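Local coordinates for SusD superfamily protein (Parabacteroides distasonis, PDB 3OTN), which probably binds carbohydrate or another nutrient at the outer membrane, at residues T14-A19 and N112-E117; T310-H315 and Y335-F340. One frame throughout, in Å; residues are numbered along the deposited sequence.

Contact 1: T14-A19 and N112-E117; sequences TSKESA and NGYMAE
Y114 reaches out from helix 108-133 and brings one side of its ring, CD2 and CE2, up to the methyl group of A19, with CB of A19 3.9 Å from CD2 of Y114. The methyl comes in obliquely against that side of the ring. With CG anti to the carbonyl carbon (chi1 -74°), the tyrosine extends from its own helix to helix 15-25, and its hydroxyl ends beside K16. There the extended lysine chain crosses the tyrosine at about a right angle, and CE of K16 lies 3.3 Å from OH of Y114, a contact through the aliphatic part of the chain. Both helices belong to the N-terminal part of a SusD-type fold, whose sequence family falls in the TPR clan, and here the first turn of helix 15-25 packs against helix 108-133. That turn opens with a capping box: OE1 of E17 takes T14 N at 2.9 Å, from above the carboxylate plane, and T14 OG1 at 2.8 Å on its anti lone pair, while E17 N returns a weak bond to T14 OG1. L20 and T23 of the same helix also touch Y114, and L100 of helix 79-100 packs on A19.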
loop_
_atom_site.group_PDB
_atom_site.type_symbol
_atom_site.label_atom_id
_atom_site.label_comp_id
_atom_site.label_asym_id
_atom_site.label_seq_id
_atom_site.Cartn_x
_atom_site.Cartn_y
_atom_site.Cartn_z
ATOM N N THR A 14 17.222 0.269 -31.526
ATOM C CA THR A 14 17.156 -1.153 -31.871
ATOM C C THR A 14 15.870 -1.747 -31.303
ATOM O O THR A 14 15.194 -1.146 -30.460
ATOM C CB THR A 14 18.324 -1.938 -31.267
ATOM O OG1 THR A 14 18.267 -1.844 -29.820
ATOM C CG2 THR A 14 19.659 -1.429 -31.814
ATOM N N SER A 15 15.511 -2.924 -31.774
ATOM C CA SER A 15 14.284 -3.563 -31.321
ATOM C C SER A 15 14.243 -3.734 -29.795
ATOM O O SER A 15 13.188 -3.482 -29.155
ATOM C CB SER A 15 14.088 -4.926 -32.022
ATOM O OG SER A 15 15.198 -5.772 -31.722
ATOM N N LYS A 16 15.367 -4.121 -29.192
ATOM C CA LYS A 16 15.367 -4.313 -27.744
ATOM C C LYS A 16 15.189 -2.985 -27.014
ATOM O O LYS A 16 14.445 -2.894 -26.042
ATOM C CB LYS A 16 16.581 -5.074 -27.238
ATOM C CG LYS A 16 16.490 -5.292 -25.734
ATOM C CD LYS A 16 17.600 -6.159 -25.175
ATOM C CE LYS A 16 17.363 -6.370 -23.657
ATOM N NZ LYS A 16 18.533 -7.122 -23.033
ATOM N N GLU A 17 15.823 -1.934 -27.487
ATOM C CA GLU A 17 15.635 -0.646 -26.834
ATOM C C GLU A 17 14.175 -0.180 -26.909
ATOM O O GLU A 17 13.655 0.345 -25.940
ATOM C CB GLU A 17 16.569 0.425 -27.427
ATOM C CG GLU A 17 18.048 0.210 -27.180
ATOM C CD GLU A 17 18.895 1.100 -28.083
ATOM O OE1 GLU A 17 19.028 0.769 -29.282
ATOM O OE2 GLU A 17 19.384 2.135 -27.591
ATOM N N SER A 18 13.546 -0.385 -28.052
ATOM C CA SER A 18 12.155 0.056 -28.275
ATOM C C SER A 18 11.178 -0.726 -27.377
ATOM O O SER A 18 10.352 -0.126 -26.698
ATOM C CB SER A 18 11.787 -0.057 -29.740
ATOM O OG SER A 18 10.451 0.339 -29.938
ATOM N N ALA A 19 11.334 -2.048 -27.356
ATOM C CA ALA A 19 10.561 -2.943 -26.481
ATOM C C ALA A 19 10.774 -2.632 -24.999
ATOM O O ALA A 19 9.840 -2.610 -24.238
ATOM C CB ALA A 19 10.945 -4.439 -26.785
ATOM N N ASN A 112 8.118 -12.080 -24.240
ATOM C CA ASN A 112 7.191 -12.712 -23.278
ATOM C C ASN A 112 7.349 -12.152 -21.849
ATOM O O ASN A 112 6.360 -11.841 -21.175
ATOM C CB ASN A 112 7.423 -14.237 -23.291
ATOM C CG ASN A 112 6.524 -14.999 -22.307
ATOM O OD1 ASN A 112 6.799 -15.066 -21.103
ATOM N ND2 ASN A 112 5.475 -15.622 -22.838
ATOM N N GLY A 113 8.592 -11.999 -21.402
ATOM C CA GLY A 113 8.885 -11.400 -20.086
ATOM C C GLY A 113 8.381 -9.994 -19.963
ATOM O O GLY A 113 7.716 -9.630 -18.982
ATOM N N TYR A 114 8.666 -9.211 -20.997
ATOM C CA TYR A 114 8.265 -7.834 -21.029
ATOM C C TYR A 114 6.745 -7.688 -20.951
ATOM O O TYR A 114 6.254 -6.857 -20.218
ATOM C CB TYR A 114 8.800 -7.159 -22.289
ATOM C CG TYR A 114 10.287 -6.849 -22.321
ATOM C CD1 TYR A 114 11.066 -6.768 -21.157
ATOM C CD2 TYR A 114 10.909 -6.563 -23.543
ATOM C CE1 TYR A 114 12.429 -6.464 -21.214
ATOM C CE2 TYR A 114 12.281 -6.253 -23.612
ATOM C CZ TYR A 114 13.018 -6.179 -22.440
ATOM O OH TYR A 114 14.349 -5.868 -22.507
HETATM N N MSE A 115 6.019 -8.520 -21.701
HETATM C CA MSE A 115 4.572 -8.442 -21.711
HETATM C C MSE A 115 4.020 -8.884 -20.351
HETATM O O MSE A 115 3.023 -8.322 -19.883
HETATM C CB MSE A 115 3.981 -9.234 -22.890
HETATM C CG MSE A 115 4.296 -8.606 -24.264
HETATM SE SE MSE A 115 3.624 -9.654 -25.816
HETATM C CE MSE A 115 4.436 -11.350 -25.365
ATOM N N ALA A 116 4.688 -9.841 -19.701
ATOM C CA ALA A 116 4.325 -10.239 -18.329
ATOM C C ALA A 116 4.447 -9.064 -17.345
ATOM O O ALA A 116 3.640 -8.917 -16.421
ATOM C CB ALA A 116 5.176 -11.452 -17.858
ATOM N N GLU A 117 5.467 -8.236 -17.511
ATOM C CA GLU A 117 5.662 -7.091 -16.606
ATOM C C GLU A 117 4.469 -6.110 -16.764
ATOM O O GLU A 117 3.962 -5.562 -15.795
ATOM C CB GLU A 117 6.985 -6.369 -16.901
ATOM C CG GLU A 117 8.253 -7.204 -16.659
ATOM C CD GLU A 117 9.545 -6.472 -16.996
ATOM O OE1 GLU A 117 9.689 -5.275 -16.673
ATOM O OE2 GLU A 117 10.431 -7.102 -17.594
#

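Contact 2: T310-H315 and Y335-F340. With EDO (1,2-ethanediol), chain O.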
loop_
_atom_site.group_PDB
_atom_site.type_symbol
_atom_site.label_atom_id
_atom_site.label_comp_id
_atom_site.label_asym_id
_atom_site.label_seq_id
_atom_site.Cartn_x
_atom_site.Cartn_y
_atom_site.Cartn_z
ATOM N N THR A 310 9.130 10.151 20.222
ATOM C CA THR A 310 8.526 11.172 21.095
ATOM C C THR A 310 9.504 12.292 21.461
ATOM O O THR A 310 9.112 13.267 22.089
ATOM C CB THR A 310 8.069 10.529 22.421
ATOM O OG1 THR A 310 9.209 9.985 23.082
ATOM C CG2 THR A 310 7.062 9.424 22.205
ATOM N N ASN A 311 10.784 12.133 21.125
ATOM C CA ASN A 311 11.756 13.181 21.278
ATOM C C ASN A 311 12.812 13.120 20.152
ATOM O O ASN A 311 13.011 12.077 19.509
ATOM C CB ASN A 311 12.406 13.092 22.673
ATOM C CG ASN A 311 13.314 11.875 22.821
ATOM O OD1 ASN A 311 14.310 11.748 22.121
ATOM N ND2 ASN A 311 12.974 10.988 23.743
ATOM N N TYR A 312 13.470 14.244 19.918
ATOM C CA TYR A 312 14.565 14.327 18.940
ATOM C C TYR A 312 15.414 15.530 19.323
ATOM O O TYR A 312 15.426 15.907 20.492
ATOM C CB TYR A 312 14.041 14.343 17.477
ATOM C CG TYR A 312 15.018 13.736 16.492
ATOM C CD1 TYR A 312 15.270 12.368 16.474
ATOM C CD2 TYR A 312 15.726 14.542 15.583
ATOM C CE1 TYR A 312 16.224 11.802 15.583
ATOM C CE2 TYR A 312 16.668 13.984 14.700
ATOM C CZ TYR A 312 16.898 12.620 14.704
ATOM O OH TYR A 312 17.824 12.108 13.835
ATOM N N LYS A 313 16.265 16.015 18.443
ATOM C CA LYS A 313 17.022 17.240 18.694
ATOM C C LYS A 313 16.684 18.211 17.580
ATOM O O LYS A 313 16.366 17.790 16.466
ATOM C CB LYS A 313 18.526 16.955 18.698
ATOM C CG LYS A 313 18.974 15.866 19.683
ATOM C CD LYS A 313 20.514 15.847 19.888
ATOM C CE LYS A 313 20.973 14.575 20.605
ATOM N NZ LYS A 313 22.406 14.607 21.008
ATOM N N GLY A 314 16.739 19.498 17.880
ATOM C CA GLY A 314 16.576 20.526 16.862
ATOM C C GLY A 314 17.742 20.474 15.886
ATOM O O GLY A 314 18.872 20.219 16.275
ATOM N N HIS A 315 17.463 20.703 14.613
ATOM C CA HIS A 315 18.514 20.643 13.596
ATOM C C HIS A 315 19.356 21.936 13.692
ATOM O O HIS A 315 18.780 23.002 13.917
ATOM C CB HIS A 315 17.895 20.495 12.210
ATOM C CG HIS A 315 18.895 20.229 11.138
ATOM N ND1 HIS A 315 19.557 21.241 10.470
ATOM C CD2 HIS A 315 19.356 19.069 10.615
ATOM C CE1 HIS A 315 20.369 20.719 9.572
ATOM N NE2 HIS A 315 20.273 19.403 9.644
ATOM N N TYR A 335 4.933 10.239 17.358
ATOM C CA TYR A 335 5.067 10.412 15.924
ATOM C C TYR A 335 5.603 9.129 15.304
ATOM O O TYR A 335 6.268 8.323 15.987
ATOM C CB TYR A 335 5.979 11.588 15.635
ATOM C CG TYR A 335 5.367 12.884 16.101
ATOM C CD1 TYR A 335 4.556 13.633 15.241
ATOM C CD2 TYR A 335 5.539 13.338 17.419
ATOM C CE1 TYR A 335 3.935 14.821 15.676
ATOM C CE2 TYR A 335 4.921 14.525 17.864
ATOM C CZ TYR A 335 4.129 15.259 16.984
ATOM O OH TYR A 335 3.530 16.428 17.393
ATOM N N ILE A 336 5.291 8.934 14.027
ATOM C CA ILE A 336 5.781 7.783 13.288
ATOM C C ILE A 336 7.252 7.940 12.928
ATOM O O ILE A 336 7.633 8.873 12.236
ATOM C CB ILE A 336 4.938 7.490 12.043
ATOM C CG1 ILE A 336 3.524 7.057 12.477
ATOM C CG2 ILE A 336 5.629 6.349 11.240
ATOM C CD1 ILE A 336 2.370 7.421 11.492
ATOM N N TYR A 337 8.052 7.006 13.440
ATOM C CA TYR A 337 9.482 6.868 13.181
ATOM C C TYR A 337 9.790 5.748 12.189
ATOM O O TYR A 337 10.924 5.641 11.715
ATOM C CB TYR A 337 10.205 6.536 14.502
ATOM C CG TYR A 337 11.677 6.846 14.553
ATOM C CD1 TYR A 337 12.141 8.159 14.472
ATOM C CD2 TYR A 337 12.631 5.820 14.697
ATOM C CE1 TYR A 337 13.520 8.450 14.546
ATOM C CE2 TYR A 337 14.008 6.122 14.759
ATOM C CZ TYR A 337 14.433 7.430 14.696
ATOM O OH TYR A 337 15.780 7.722 14.762
ATOM N N LYS A 338 8.778 4.950 11.834
ATOM C CA LYS A 338 8.947 3.750 10.973
ATOM C C LYS A 338 9.696 4.009 9.651
ATOM O O LYS A 338 10.471 3.160 9.173
ATOM C CB LYS A 338 7.563 3.164 10.727
ATOM C CG LYS A 338 7.483 1.814 10.154
ATOM C CD LYS A 338 6.049 1.293 10.285
ATOM C CE LYS A 338 5.899 0.019 9.542
ATOM N NZ LYS A 338 4.616 -0.668 9.792
ATOM N N PHE A 339 9.542 5.217 9.121
ATOM C CA PHE A 339 10.101 5.602 7.820
ATOM C C PHE A 339 11.115 6.742 7.918
ATOM O O PHE A 339 11.333 7.435 6.958
ATOM C CB PHE A 339 8.948 5.992 6.900
ATOM C CG PHE A 339 7.826 4.974 6.882
ATOM C CD1 PHE A 339 8.063 3.681 6.435
ATOM C CD2 PHE A 339 6.545 5.304 7.320
ATOM C CE1 PHE A 339 7.035 2.734 6.391
ATOM C CE2 PHE A 339 5.514 4.356 7.285
ATOM C CZ PHE A 339 5.768 3.079 6.808
ATOM N N PHE A 340 11.784 6.849 9.062
ATOM C CA PHE A 340 12.720 7.935 9.352
ATOM C C PHE A 340 14.112 7.660 8.731
ATOM O O PHE A 340 15.016 7.065 9.340
ATOM C CB PHE A 340 12.755 8.132 10.866
ATOM C CG PHE A 340 13.408 9.403 11.334
ATOM C CD1 PHE A 340 14.802 9.493 11.487
ATOM C CD2 PHE A 340 12.621 10.477 11.757
ATOM C CE1 PHE A 340 15.381 10.674 11.991
ATOM C CE2 PHE A 340 13.184 11.625 12.221
ATOM C CZ PHE A 340 14.575 11.727 12.356
HETATM C C1 EDO O . 10.100 12.561 25.979
HETATM O O1 EDO O . 10.701 11.418 25.378
HETATM C C2 EDO O . 8.995 12.107 26.936
HETATM O O2 EDO O . 7.881 11.638 26.180
#
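Y312 and F340 send their side chains at each other from opposite directions, and the outer end of the phenylalanine ring comes over one face of the tyrosine. CZ of F340 lies 3.4 Å from CZ of Y312, offset toward the rim of the tyrosine ring. The planes are inclined at 57° with centroids 5.0 Å apart, an oblique pairing. Seen from F340, the tyrosine hydroxyl sits at the ring edge, OH of Y312 being 3.4 Å from CE1 of F340. Y337 joins from a different quarter: its OH approaches the edge of the Y312 ring, 4.2 Å from CE1 of Y312. The type I turn from Y337 to F340, closed by F340 N to Y337 O at 3.0 Å, brings both aromatic residues to the same partner. CG of F340, anti to the backbone N (chi1 -166°), carries the ring out to Y312, and CE1 of Y337 rests over one face of the F340 ring.

Y312 ends strand 308-312, the middle strand of an antiparallel sheet between 329-331 and 334-336, and Y337 and F340 follow the outer strand 334-336. Beside T310 and N311 a 1,2-ethanediol, probably from the crystallisation liquor, donates from O1 to T310 OG1, and the same O1 accepts from N311 ND2 at 2.8 Å in a nearly straight bond (177°).

The contacts across the two segments are van der Waals contacts of rings and hydroxyl oxygens, with no hydrogen bond between the segments; Y312 OH instead bonds to D346 and Q342, so its polar end is satisfied while F340 packs on its ring, and these bonds would restrict its swing.

How the contacts relate
From the N terminus, contact 1 comes first: segment 14-19 meets 112-117 after 92 intervening residues, which include helices 64-68 and 79-100. Contact 1 thereby closes a long loop within the N-terminal helical part. The chain then runs through further helices before contact 2 opens at 310-315 and closes a much shorter loop, 19 residues with no helix, at 335-340. The two loops lie in series, neither nesting nor crossing. Contact 1 joins helix to helix, whereas contact 2 ties the end of strand 308-312 to the turn after strand 334-336. Their centres are 43 Å apart and their nearest atoms about 24 Å apart, so they do not touch.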